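Local coordinates for NTF2 fold protein loop-helix-loop design NT-9 (PDB 6W90) that is a computationally designed NTF2-fold protein with no known natural function, built to vary loop-helix-loop geometry, whose crystallised form holds a two-tailed phospholipid in its pocket, at residues E8-V13 / V71-V76; H82-I87 / E99-V104. One frame throughout, in Å; residues are numbered along the deposited sequence. Where two conformers were deposited one is given.

Contact 1. Residues E8-V13 / V71-V76; sequences EIRKVV and VEIRKV. With 3PE (1,2-Distearoyl-sn-glycerophosphoethanolamine), chain B.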
ATOM      1  N   GLU A   8     -14.868  -7.344   3.500  1.00 24.68           N
ATOM      2  CA  GLU A   8     -13.991  -7.227   4.659  1.00 25.01           C
ATOM      3  C   GLU A   8     -12.667  -6.578   4.275  1.00 24.29           C
ATOM      4  O   GLU A   8     -12.172  -5.712   4.995  1.00 24.55           O
ATOM      5  CB  GLU A   8     -13.781  -8.610   5.292  1.00 27.97           C
ATOM      6  CG  GLU A   8     -15.071  -9.191   5.931  1.00 41.71           C
ATOM      7  CD  GLU A   8     -14.978 -10.666   6.322  1.00 54.21           C
ATOM      8  OE1 GLU A   8     -14.159 -11.413   5.736  1.00 53.96           O
ATOM      9  OE2 GLU A   8     -15.746 -11.083   7.217  1.00 57.39           O
ATOM     10  N   ILE A   9     -12.082  -6.982   3.143  0.81 21.61           N
ATOM     11  CA  ILE A   9     -10.846  -6.334   2.679  0.81 21.46           C
ATOM     12  C   ILE A   9     -11.086  -4.846   2.437  0.81 20.87           C
ATOM     13  O   ILE A   9     -10.263  -3.996   2.803  0.81 21.71           O
ATOM     14  CB  ILE A   9     -10.308  -7.012   1.404  0.81 24.26           C
ATOM     15  CG1 ILE A   9      -9.787  -8.431   1.698  0.81 28.25           C
ATOM     16  CG2 ILE A   9      -9.218  -6.132   0.741  0.81 23.33           C
ATOM     17  CD1 ILE A   9      -8.561  -8.466   2.653  0.81 30.18           C
ATOM     18  N   ARG A  10     -12.167  -4.515   1.735  1.00 22.50           N
ATOM     19  CA  ARG A  10     -12.441  -3.114   1.464  1.00 21.77           C
ATOM     20  C   ARG A  10     -12.494  -2.309   2.752  1.00 20.87           C
ATOM     21  O   ARG A  10     -11.921  -1.211   2.831  1.00 22.90           O
ATOM     22  CB  ARG A  10     -13.741  -2.987   0.698  1.00 23.30           C
ATOM     23  CG  ARG A  10     -14.001  -1.618   0.224  1.00 27.68           C
ATOM     24  CD  ARG A  10     -15.262  -1.576  -0.633  1.00 36.50           C
ATOM     25  NE  ARG A  10     -15.091  -2.212  -1.943  1.00 47.31           N
ATOM     26  CZ  ARG A  10     -14.760  -1.563  -3.060  1.00 52.38           C
ATOM     27  NH1 ARG A  10     -14.551  -0.254  -3.025  1.00 57.39           N
ATOM     28  NH2 ARG A  10     -14.638  -2.224  -4.206  1.00 51.38           N
ATOM     29  N   LYS A  11     -13.137  -2.855   3.792  1.00 21.56           N
ATOM     30  CA  LYS A  11     -13.203  -2.161   5.081  1.00 22.85           C
ATOM     31  C   LYS A  11     -11.812  -1.924   5.673  1.00 23.35           C
ATOM     32  O   LYS A  11     -11.549  -0.853   6.253  1.00 23.92           O
ATOM     33  CB  LYS A  11     -14.077  -2.933   6.082  1.00 25.68           C
ATOM     34  CG  LYS A  11     -15.571  -2.735   5.888  1.00 36.09           C
ATOM     35  CD  LYS A  11     -16.417  -3.547   6.903  1.00 49.31           C
ATOM     36  CE  LYS A  11     -16.142  -3.190   8.384  1.00 57.56           C
ATOM     37  NZ  LYS A  11     -16.905  -4.031   9.401  1.00 60.38           N
ATOM     38  N   VAL A  12     -10.914  -2.907   5.574  1.00 23.54           N
ATOM     39  CA  VAL A  12      -9.579  -2.724   6.136  1.00 24.83           C
ATOM     40  C   VAL A  12      -8.829  -1.661   5.360  1.00 19.99           C
ATOM     41  O   VAL A  12      -8.184  -0.777   5.953  1.00 21.51           O
ATOM     42  CB  VAL A  12      -8.795  -4.046   6.162  1.00 26.88           C
ATOM     43  CG1 VAL A  12      -7.324  -3.797   6.569  1.00 27.49           C
ATOM     44  CG2 VAL A  12      -9.507  -4.989   7.101  1.00 31.02           C
ATOM     45  N   VAL A  13      -8.868  -1.752   4.031  1.00 19.71           N
ATOM     46  CA  VAL A  13      -8.164  -0.785   3.202  1.00 19.81           C
ATOM     47  C   VAL A  13      -8.667   0.614   3.512  1.00 20.36           C
ATOM     48  O   VAL A  13      -7.862   1.543   3.682  1.00 20.67           O
ATOM     49  CB  VAL A  13      -8.341  -1.125   1.717  1.00 21.29           C
ATOM     50  CG1 VAL A  13      -7.680  -0.021   0.878  1.00 22.79           C
ATOM     51  CG2 VAL A  13      -7.726  -2.455   1.360  1.00 21.68           C
ATOM     52  N   VAL A  71      -9.512   9.894  -3.174  1.00 21.09           N
ATOM     53  CA  VAL A  71      -8.938   8.559  -3.107  1.00 21.39           C
ATOM     54  C   VAL A  71     -10.125   7.610  -3.005  1.00 25.79           C
ATOM     55  O   VAL A  71     -10.976   7.784  -2.129  1.00 28.43           O
ATOM     56  CB  VAL A  71      -7.969   8.409  -1.917  1.00 22.29           C
ATOM     57  CG1 VAL A  71      -7.514   6.996  -1.852  1.00 27.66           C
ATOM     58  CG2 VAL A  71      -6.853   9.373  -2.047  1.00 26.66           C
ATOM     59  N   GLU A  72     -10.203   6.631  -3.910  1.00 24.80           N
ATOM     60  CA  GLU A  72     -11.322   5.701  -3.910  1.00 25.58           C
ATOM     61  C   GLU A  72     -10.841   4.303  -4.277  1.00 25.04           C
ATOM     62  O   GLU A  72     -10.068   4.146  -5.222  1.00 25.94           O
ATOM     63  CB  GLU A  72     -12.403   6.090  -4.934  1.00 31.97           C
ATOM     64  CG  GLU A  72     -12.878   7.520  -4.916  1.00 47.65           C
ATOM     65  CD  GLU A  72     -13.918   7.776  -5.993  1.00 63.90           C
ATOM     66  OE1 GLU A  72     -14.777   6.890  -6.205  1.00 64.04           O
ATOM     67  OE2 GLU A  72     -13.857   8.849  -6.635  1.00 72.02           O
ATOM     68  N   ILE A  73     -11.372   3.290  -3.597  1.00 22.28           N
ATOM     69  CA  ILE A  73     -11.114   1.902  -3.950  1.00 24.43           C
ATOM     70  C   ILE A  73     -11.999   1.546  -5.131  1.00 24.30           C
ATOM     71  O   ILE A  73     -13.230   1.627  -5.035  1.00 29.08           O
ATOM     72  CB  ILE A  73     -11.399   0.970  -2.769  1.00 28.29           C
ATOM     73  CG1 ILE A  73     -10.517   1.312  -1.581  1.00 30.89           C
ATOM     74  CG2 ILE A  73     -11.167  -0.446  -3.223  1.00 28.90           C
ATOM     75  CD1 ILE A  73     -10.903   0.541  -0.339  1.00 34.36           C
ATOM     76  N   ARG A  74     -11.385   1.121  -6.228  1.00 21.75           N
ATOM     77  CA  ARG A  74     -12.133   0.793  -7.427  1.00 24.79           C
ATOM     78  C   ARG A  74     -12.328  -0.692  -7.656  1.00 27.43           C
ATOM     79  O   ARG A  74     -13.227  -1.064  -8.426  1.00 28.69           O
ATOM     80  CB  ARG A  74     -11.440   1.342  -8.682  1.00 27.75           C
ATOM     81  CG  ARG A  74     -11.465   2.865  -8.852  1.00 31.46           C
ATOM     82  CD  ARG A  74     -12.855   3.471  -9.045  1.00 44.29           C
ATOM     83  NE  ARG A  74     -13.530   2.903 -10.211  1.00 59.35           N
ATOM     84  CZ  ARG A  74     -13.440   3.375 -11.453  1.00 69.04           C
ATOM     85  NH1 ARG A  74     -12.706   4.448 -11.714  1.00 72.41           N
ATOM     86  NH2 ARG A  74     -14.092   2.770 -12.438  1.00 70.90           N
ATOM     87  N   LYS A  75     -11.485  -1.531  -7.058  1.00 25.76           N
ATOM     88  CA  LYS A  75     -11.574  -2.973  -7.241  1.00 25.80           C
ATOM     89  C   LYS A  75     -10.986  -3.669  -6.024  1.00 22.34           C
ATOM     90  O   LYS A  75      -9.902  -3.320  -5.563  1.00 20.74           O
ATOM     91  CB  LYS A  75     -10.827  -3.391  -8.516  1.00 30.54           C
ATOM     92  CG  LYS A  75     -10.742  -4.871  -8.798  1.00 33.64           C
ATOM     93  CD  LYS A  75     -10.308  -5.075 -10.251  1.00 44.28           C
ATOM     94  CE  LYS A  75      -9.084  -5.946 -10.363  1.00 52.35           C
ATOM     95  NZ  LYS A  75      -9.450  -7.406 -10.321  1.00 55.19           N
ATOM     96  N   VAL A  76     -11.702  -4.670  -5.518  1.00 24.92           N
ATOM     97  CA  VAL A  76     -11.115  -5.659  -4.620  1.00 22.77           C
ATOM     98  C   VAL A  76     -11.502  -7.031  -5.153  1.00 22.75           C
ATOM     99  O   VAL A  76     -12.681  -7.283  -5.413  1.00 24.46           O
ATOM    100  CB  VAL A  76     -11.574  -5.500  -3.156  1.00 28.13           C
ATOM    101  CG1 VAL A  76     -10.960  -6.624  -2.290  1.00 31.16           C
ATOM    102  CG2 VAL A  76     -11.207  -4.128  -2.580  1.00 29.24           C
TER
HETATM  103  P   3PE B 201      -0.310   5.610 -12.815  1.00 33.40           P
HETATM  104  N   3PE B 201       1.061   1.608 -13.945  1.00 78.91           N
HETATM  105  O11 3PE B 201       0.045   5.511 -11.209  1.00 44.36           O
HETATM  106  O12 3PE B 201      -1.795   5.774 -13.001  1.00 30.56           O
HETATM  107  O13 3PE B 201       0.081   4.158 -13.522  1.00 43.90           O
HETATM  108  O14 3PE B 201       0.499   6.690 -13.533  1.00 31.72           O
HETATM  109  C11 3PE B 201      -0.741   3.043 -13.285  1.00 61.76           C
HETATM  110  C12 3PE B 201      -0.332   1.903 -14.210  1.00 72.87           C
HETATM  111  C1  3PE B 201       1.398   5.417 -10.856  1.00 63.06           C
HETATM  112  C2  3PE B 201       1.583   5.533  -9.335  1.00 71.51           C
HETATM  113  C3  3PE B 201       0.466   4.698  -8.703  1.00 71.30           C
HETATM  114  O31 3PE B 201       0.720   4.443  -7.354  1.00 67.92           O
HETATM  115  O32 3PE B 201       0.395   6.630  -6.982  1.00 70.42           O
HETATM  116  C31 3PE B 201       0.701   5.580  -6.539  1.00 65.63           C
HETATM  117  C32 3PE B 201       1.087   5.447  -5.071  1.00 58.17           C
HETATM  118  C33 3PE B 201       0.641   6.631  -4.217  1.00 51.56           C
HETATM  119  C34 3PE B 201       0.303   6.058  -2.842  1.00 48.90           C
HETATM  120  C35 3PE B 201       0.255   7.130  -1.760  1.00 50.96           C
HETATM  121  C36 3PE B 201      -1.183   7.251  -1.246  1.00 56.99           C
HETATM  122  C37 3PE B 201      -1.550   6.120  -0.277  1.00 62.12           C
HETATM  123  C38 3PE B 201      -2.028   4.846  -0.985  1.00 61.84           C
HETATM  124  C39 3PE B 201      -3.078   4.086  -0.162  1.00 59.02           C
HETATM  125  C3A 3PE B 201      -2.483   3.461   1.107  1.00 56.09           C
HETATM  126  C3B 3PE B 201      -3.421   2.422   1.733  1.00 54.86           C
HETATM  127  C3C 3PE B 201      -2.935   1.007   1.411  1.00 54.50           C
HETATM  128  C3D 3PE B 201      -3.650  -0.041   2.265  1.00 55.47           C
HETATM  129  C3E 3PE B 201      -3.277  -1.438   1.756  1.00 59.30           C
HETATM  130  C3F 3PE B 201      -4.283  -2.485   2.251  1.00 68.83           C
HETATM  131  C3G 3PE B 201      -3.952  -3.869   1.678  1.00 75.69           C
HETATM  132  C3H 3PE B 201      -5.172  -4.793   1.556  1.00 79.83           C
HETATM  133  C3I 3PE B 201      -5.585  -5.432   2.885  1.00 79.67           C
HETATM  134  O21 3PE B 201       2.847   5.034  -9.000  1.00 73.70           O
HETATM  135  O22 3PE B 201       3.586   7.003  -8.137  1.00 72.47           O
HETATM  136  C21 3PE B 201       3.838   5.878  -8.448  1.00 69.83           C
HETATM  137  C22 3PE B 201       5.256   5.303  -8.263  1.00 59.07           C
HETATM  138  C23 3PE B 201       5.651   5.123  -6.788  1.00 51.97           C
HETATM  139  C24 3PE B 201       4.957   3.929  -6.123  1.00 45.45           C
HETATM  140  C25 3PE B 201       5.238   3.857  -4.613  1.00 44.62           C
HETATM  141  C26 3PE B 201       4.139   3.000  -3.980  1.00 47.22           C
HETATM  142  C27 3PE B 201       4.178   2.995  -2.450  1.00 47.37           C
HETATM  143  C28 3PE B 201       2.990   2.205  -1.879  1.00 46.08           C
HETATM  144  C29 3PE B 201       3.180   0.677  -1.814  1.00 48.42           C
HETATM  145  C2A 3PE B 201       2.091   0.005  -0.954  1.00 47.53           C
HETATM  146  C2B 3PE B 201       2.554  -0.344   0.461  1.00 44.68           C
HETATM  147  C2C 3PE B 201       1.359  -0.583   1.390  1.00 43.81           C
HETATM  148  C2D 3PE B 201       1.749  -0.174   2.809  1.00 43.45           C
HETATM  149  C2E 3PE B 201       0.698  -0.560   3.841  1.00 43.78           C
HETATM  150  C2F 3PE B 201      -0.386   0.510   3.938  1.00 45.98           C
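The side chains of R10 and I73 overlap head to tail, the arginine running out from the helix while the isoleucine reaches back toward it. The R10 chain leaves the helix extended, with CG anti to the backbone N (chi1 -172°), and bends at chi3, which carries the guanidinium over I73 to the strand backbone. There NH1 donates to I73 O at 3.1 Å with an N-H...O angle of 156°. The oxygen lies close to the guanidinium plane, yet NH1 stands well above the carbonyl plane and so off its lone pairs. I73 CG2 and V76 CG2 sit under one face of the same group. Deeper in, V13 CG1 meets I73 CD1 obliquely at 3.5 Å, tighter than usual for two carbons. In the conformer given, I9 CG2 lies 3.5 Å from V76 CG1. The other V13 methyl, CG2, turns to the lipid and lies 3.5 Å from C3H of 3PE, so this valine is shared between strand and ligand. Helix 6-22 thus packs against strand 70-79, an outermost strand of the sheet, with segment axes 9.3 Å apart at 142°; strand 82-91 pairs with that strand, and its E88 forms a salt bridge with R74.

Contact 2. Residues H82-I87 / E99-V104; sequences HVRVEI and EIEVEV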
ATOM      1  N   HIS A  82      -4.882 -14.672  -1.549  1.00 23.32           N
ATOM      2  CA  HIS A  82      -4.372 -13.756  -2.565  1.00 23.93           C
ATOM      3  C   HIS A  82      -5.397 -12.667  -2.821  1.00 24.93           C
ATOM      4  O   HIS A  82      -6.539 -12.954  -3.186  1.00 28.27           O
ATOM      5  CB  HIS A  82      -4.111 -14.511  -3.868  1.00 22.93           C
ATOM      6  CG  HIS A  82      -3.255 -13.756  -4.830  1.00 20.58           C
ATOM      7  ND1 HIS A  82      -1.907 -13.607  -4.624  1.00 20.83           N
ATOM      8  CD2 HIS A  82      -3.540 -13.109  -5.986  1.00 20.71           C
ATOM      9  CE1 HIS A  82      -1.385 -12.900  -5.613  1.00 20.49           C
ATOM     10  NE2 HIS A  82      -2.359 -12.573  -6.447  1.00 21.13           N
ATOM     11  N   VAL A  83      -4.991 -11.425  -2.666  1.00 20.45           N
ATOM     12  CA  VAL A  83      -5.898 -10.290  -2.750  1.00 21.56           C
ATOM     13  C   VAL A  83      -5.374  -9.317  -3.785  1.00 19.78           C
ATOM     14  O   VAL A  83      -4.174  -9.042  -3.805  1.00 21.81           O
ATOM     15  CB  VAL A  83      -6.002  -9.578  -1.391  1.00 22.92           C
ATOM     16  CG1 VAL A  83      -6.960  -8.345  -1.494  1.00 25.29           C
ATOM     17  CG2 VAL A  83      -6.407 -10.561  -0.298  1.00 27.90           C
ATOM     18  N   ARG A  84      -6.270  -8.767  -4.593  1.00 18.92           N
ATOM     19  CA  ARG A  84      -5.936  -7.677  -5.502  1.00 21.68           C
ATOM     20  C   ARG A  84      -6.751  -6.450  -5.127  1.00 19.78           C
ATOM     21  O   ARG A  84      -7.964  -6.562  -4.932  1.00 21.46           O
ATOM     22  CB  ARG A  84      -6.218  -8.047  -6.951  1.00 26.74           C
ATOM     23  CG  ARG A  84      -5.736  -6.948  -7.892  1.00 37.43           C
ATOM     24  CD  ARG A  84      -5.874  -7.357  -9.344  1.00 44.08           C
ATOM     25  NE  ARG A  84      -5.082  -8.561  -9.558  1.00 43.95           N
ATOM     26  CZ  ARG A  84      -3.830  -8.574 -10.003  1.00 36.35           C
ATOM     27  NH1 ARG A  84      -3.211  -7.451 -10.349  1.00 35.57           N
ATOM     28  NH2 ARG A  84      -3.216  -9.733 -10.161  1.00 26.96           N
ATOM     29  N   VAL A  85      -6.090  -5.294  -5.026  1.00 19.27           N
ATOM     30  CA  VAL A  85      -6.739  -4.032  -4.683  1.00 19.99           C
ATOM     31  C   VAL A  85      -6.322  -2.977  -5.698  1.00 18.69           C
ATOM     32  O   VAL A  85      -5.136  -2.830  -5.970  1.00 19.60           O
ATOM     33  CB  VAL A  85      -6.349  -3.590  -3.267  1.00 21.15           C
ATOM     34  CG1 VAL A  85      -6.964  -2.231  -2.901  1.00 24.27           C
ATOM     35  CG2 VAL A  85      -6.834  -4.638  -2.290  1.00 21.85           C
ATOM     36  N   GLU A  86      -7.291  -2.250  -6.255  1.00 19.50           N
ATOM     37  CA  GLU A  86      -6.993  -1.083  -7.083  1.00 20.61           C
ATOM     38  C   GLU A  86      -7.603   0.151  -6.448  1.00 18.35           C
ATOM     39  O   GLU A  86      -8.787   0.152  -6.080  1.00 19.91           O
ATOM     40  CB  GLU A  86      -7.528  -1.219  -8.493  1.00 26.36           C
ATOM     41  CG  GLU A  86      -6.907  -2.293  -9.307  1.00 38.79           C
ATOM     42  CD  GLU A  86      -7.517  -2.329 -10.713  1.00 52.97           C
ATOM     43  OE1 GLU A  86      -7.278  -3.325 -11.430  1.00 61.74           O
ATOM     44  OE2 GLU A  86      -8.241  -1.372 -11.088  1.00 54.03           O
ATOM     45  N   ILE A  87      -6.778   1.172  -6.281  1.00 21.73           N
ATOM     46  CA  ILE A  87      -7.183   2.429  -5.684  1.00 21.02           C
ATOM     47  C   ILE A  87      -6.937   3.526  -6.700  1.00 22.34           C
ATOM     48  O   ILE A  87      -5.875   3.579  -7.319  1.00 24.18           O
ATOM     49  CB  ILE A  87      -6.416   2.711  -4.385  1.00 24.68           C
ATOM     50  CG1 ILE A  87      -6.779   1.661  -3.334  1.00 23.52           C
ATOM     51  CG2 ILE A  87      -6.830   4.069  -3.871  1.00 29.13           C
ATOM     52  CD1 ILE A  87      -5.902   1.703  -2.141  1.00 26.20           C
ATOM     53  N   GLU A  99      -2.367  -0.062  -7.985  1.00 23.09           N
ATOM     54  CA  GLU A  99      -2.878  -1.419  -8.058  1.00 26.26           C
ATOM     55  C   GLU A  99      -1.876  -2.355  -7.417  1.00 24.71           C
ATOM     56  O   GLU A  99      -0.696  -2.330  -7.791  1.00 25.97           O
ATOM     57  CB  GLU A  99      -3.118  -1.884  -9.495  1.00 32.35           C
ATOM     58  CG  GLU A  99      -3.531  -3.368  -9.539  1.00 50.14           C
ATOM     59  CD  GLU A  99      -4.051  -3.860 -10.886  1.00 63.25           C
ATOM     60  OE1 GLU A  99      -3.727  -3.237 -11.921  1.00 69.39           O
ATOM     61  OE2 GLU A  99      -4.784  -4.880 -10.893  1.00 63.96           O
ATOM     62  N   ILE A 100      -2.333  -3.206  -6.492  1.00 20.39           N
ATOM     63  CA  ILE A 100      -1.408  -4.081  -5.796  1.00 21.62           C
ATOM     64  C   ILE A 100      -1.996  -5.467  -5.669  1.00 19.44           C
ATOM     65  O   ILE A 100      -3.217  -5.655  -5.590  1.00 20.64           O
ATOM     66  CB  ILE A 100      -0.993  -3.592  -4.384  1.00 23.46           C
ATOM     67  CG1 ILE A 100      -2.197  -3.378  -3.472  1.00 23.82           C
ATOM     68  CG2 ILE A 100      -0.102  -2.337  -4.529  1.00 25.79           C
ATOM     69  CD1 ILE A 100      -1.771  -3.095  -1.975  1.00 28.48           C
ATOM     70  N   GLU A 101      -1.100  -6.438  -5.673  1.00 18.26           N
ATOM     71  CA  GLU A 101      -1.398  -7.820  -5.387  1.00 18.71           C
ATOM     72  C   GLU A 101      -0.783  -8.151  -4.050  1.00 20.04           C
ATOM     73  O   GLU A 101       0.385  -7.847  -3.825  1.00 21.35           O
ATOM     74  CB  GLU A 101      -0.759  -8.738  -6.396  1.00 28.03           C
ATOM     75  CG  GLU A 101      -1.580  -9.245  -7.492  1.00 31.32           C
ATOM     76  CD  GLU A 101      -0.743 -10.192  -8.361  1.00 28.11           C
ATOM     77  OE1 GLU A 101       0.338  -9.784  -8.885  1.00 32.85           O
ATOM     78  OE2 GLU A 101      -1.141 -11.359  -8.491  1.00 25.15           O
ATOM     79  N   VAL A 102      -1.524  -8.840  -3.190  1.00 20.04           N
ATOM     80  CA  VAL A 102      -1.150  -9.051  -1.803  1.00 22.42           C
ATOM     81  C   VAL A 102      -1.309 -10.530  -1.483  1.00 22.55           C
ATOM     82  O   VAL A 102      -2.253 -11.166  -1.965  1.00 26.36           O
ATOM     83  CB  VAL A 102      -2.081  -8.232  -0.894  1.00 25.15           C
ATOM     84  CG1 VAL A 102      -1.834  -8.510   0.510  1.00 32.55           C
ATOM     85  CG2 VAL A 102      -1.890  -6.755  -1.147  1.00 23.95           C
ATOM     86  N   GLU A 103      -0.401 -11.074  -0.674  1.00 21.33           N
ATOM     87  CA  GLU A 103      -0.557 -12.364  -0.011  1.00 22.95           C
ATOM     88  C   GLU A 103      -0.640 -12.186   1.501  1.00 24.19           C
ATOM     89  O   GLU A 103       0.223 -11.532   2.091  1.00 22.23           O
ATOM     90  CB  GLU A 103       0.631 -13.265  -0.315  1.00 29.19           C
ATOM     91  CG  GLU A 103       0.676 -13.732  -1.685  1.00 36.23           C
ATOM     92  CD  GLU A 103      -0.034 -15.046  -1.834  1.00 39.01           C
ATOM     93  OE1 GLU A 103       0.340 -16.007  -1.134  1.00 41.22           O
ATOM     94  OE2 GLU A 103      -0.957 -15.125  -2.665  1.00 33.37           O
ATOM     95  N   VAL A 104      -1.603 -12.873   2.137  1.00 24.06           N
ATOM     96  CA  VAL A 104      -1.908 -12.731   3.559  1.00 27.87           C
ATOM     97  C   VAL A 104      -1.528 -14.002   4.305  1.00 26.64           C
ATOM     98  O   VAL A 104      -1.859 -15.106   3.859  1.00 31.11           O
ATOM     99  CB  VAL A 104      -3.415 -12.431   3.744  1.00 30.02           C
ATOM    100  CG1 VAL A 104      -3.784 -12.457   5.231  1.00 32.51           C
ATOM    101  CG2 VAL A 104      -3.751 -11.112   3.079  1.00 27.80           C
TER
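The first torsion of H82 (chi1 -164°) sets CG opposite the backbone N and swings the imidazole across to the neighbouring strand, where both ring nitrogens find glutamates. ND1 donates to E103 OE2 at 2.7 Å, using that oxygen's anti lone pair; E103 folds back to meet it through a bend at chi2 (-91°). NE2 donates to E101 OE2, also at 2.7 Å, on the anti side but out of the carboxylate plane. Both acceptors lie near the ring plane, and the two bonds fix the ring's rotation; they would probably favour a doubly protonated, cationic imidazole. R84 is extended as far as its bend at chi3, which sets the guanidinium between the carboxylates of E99 and E101. NH1 donates to E99 OE2 at 3.1 Å, part of a salt bridge, from above the carboxylate plane, the two planes 82° apart, while NH2 forms a salt bridge with E101 OE2 at 3.1 Å. E101 CG rests over one guanidinium face. E101 OE2 therefore serves both H82 and R84. E86 and E99 run side by side, with OE1 of E86 only 3.0 Å from OE2 of E99, a repulsion that R84 probably eases. Beneath this polar face, V83-V102 and V85-I100 are antiparallel hydrogen-bonded pairs, each with two N-H...O bonds; V85 CB lies 4.2 Å from I100 CG1 on the apolar face. The hairpin of strands 82-91 and 94-105 is flanked by strands 70-79 and 108-114, while I9 of helix 6-22 packs on V83 and V85.

How the contacts relate
Contacts 1 and 2, their centres about 10 Å apart, are joined through one sheet, since strand 70-79 of contact 1 pairs with strand 82-91 of contact 2. The join includes a classic beta bulge, where R74 and K75 both face E86: R74 N lies 2.8 Å from E86 O, and K75 O lies 2.9 Å from E86 N, both probable hydrogen bonds. Farther along the same strand pair, V71 CG1 lies 3.6 Å from I87 CG2. I9 and V13 belong to the lipid pocket, and the V85 side chain comes within about 4 Å of 3PE. The helix and the hairpin's apolar face thus border one ligand, the charged side chains lying on the other face.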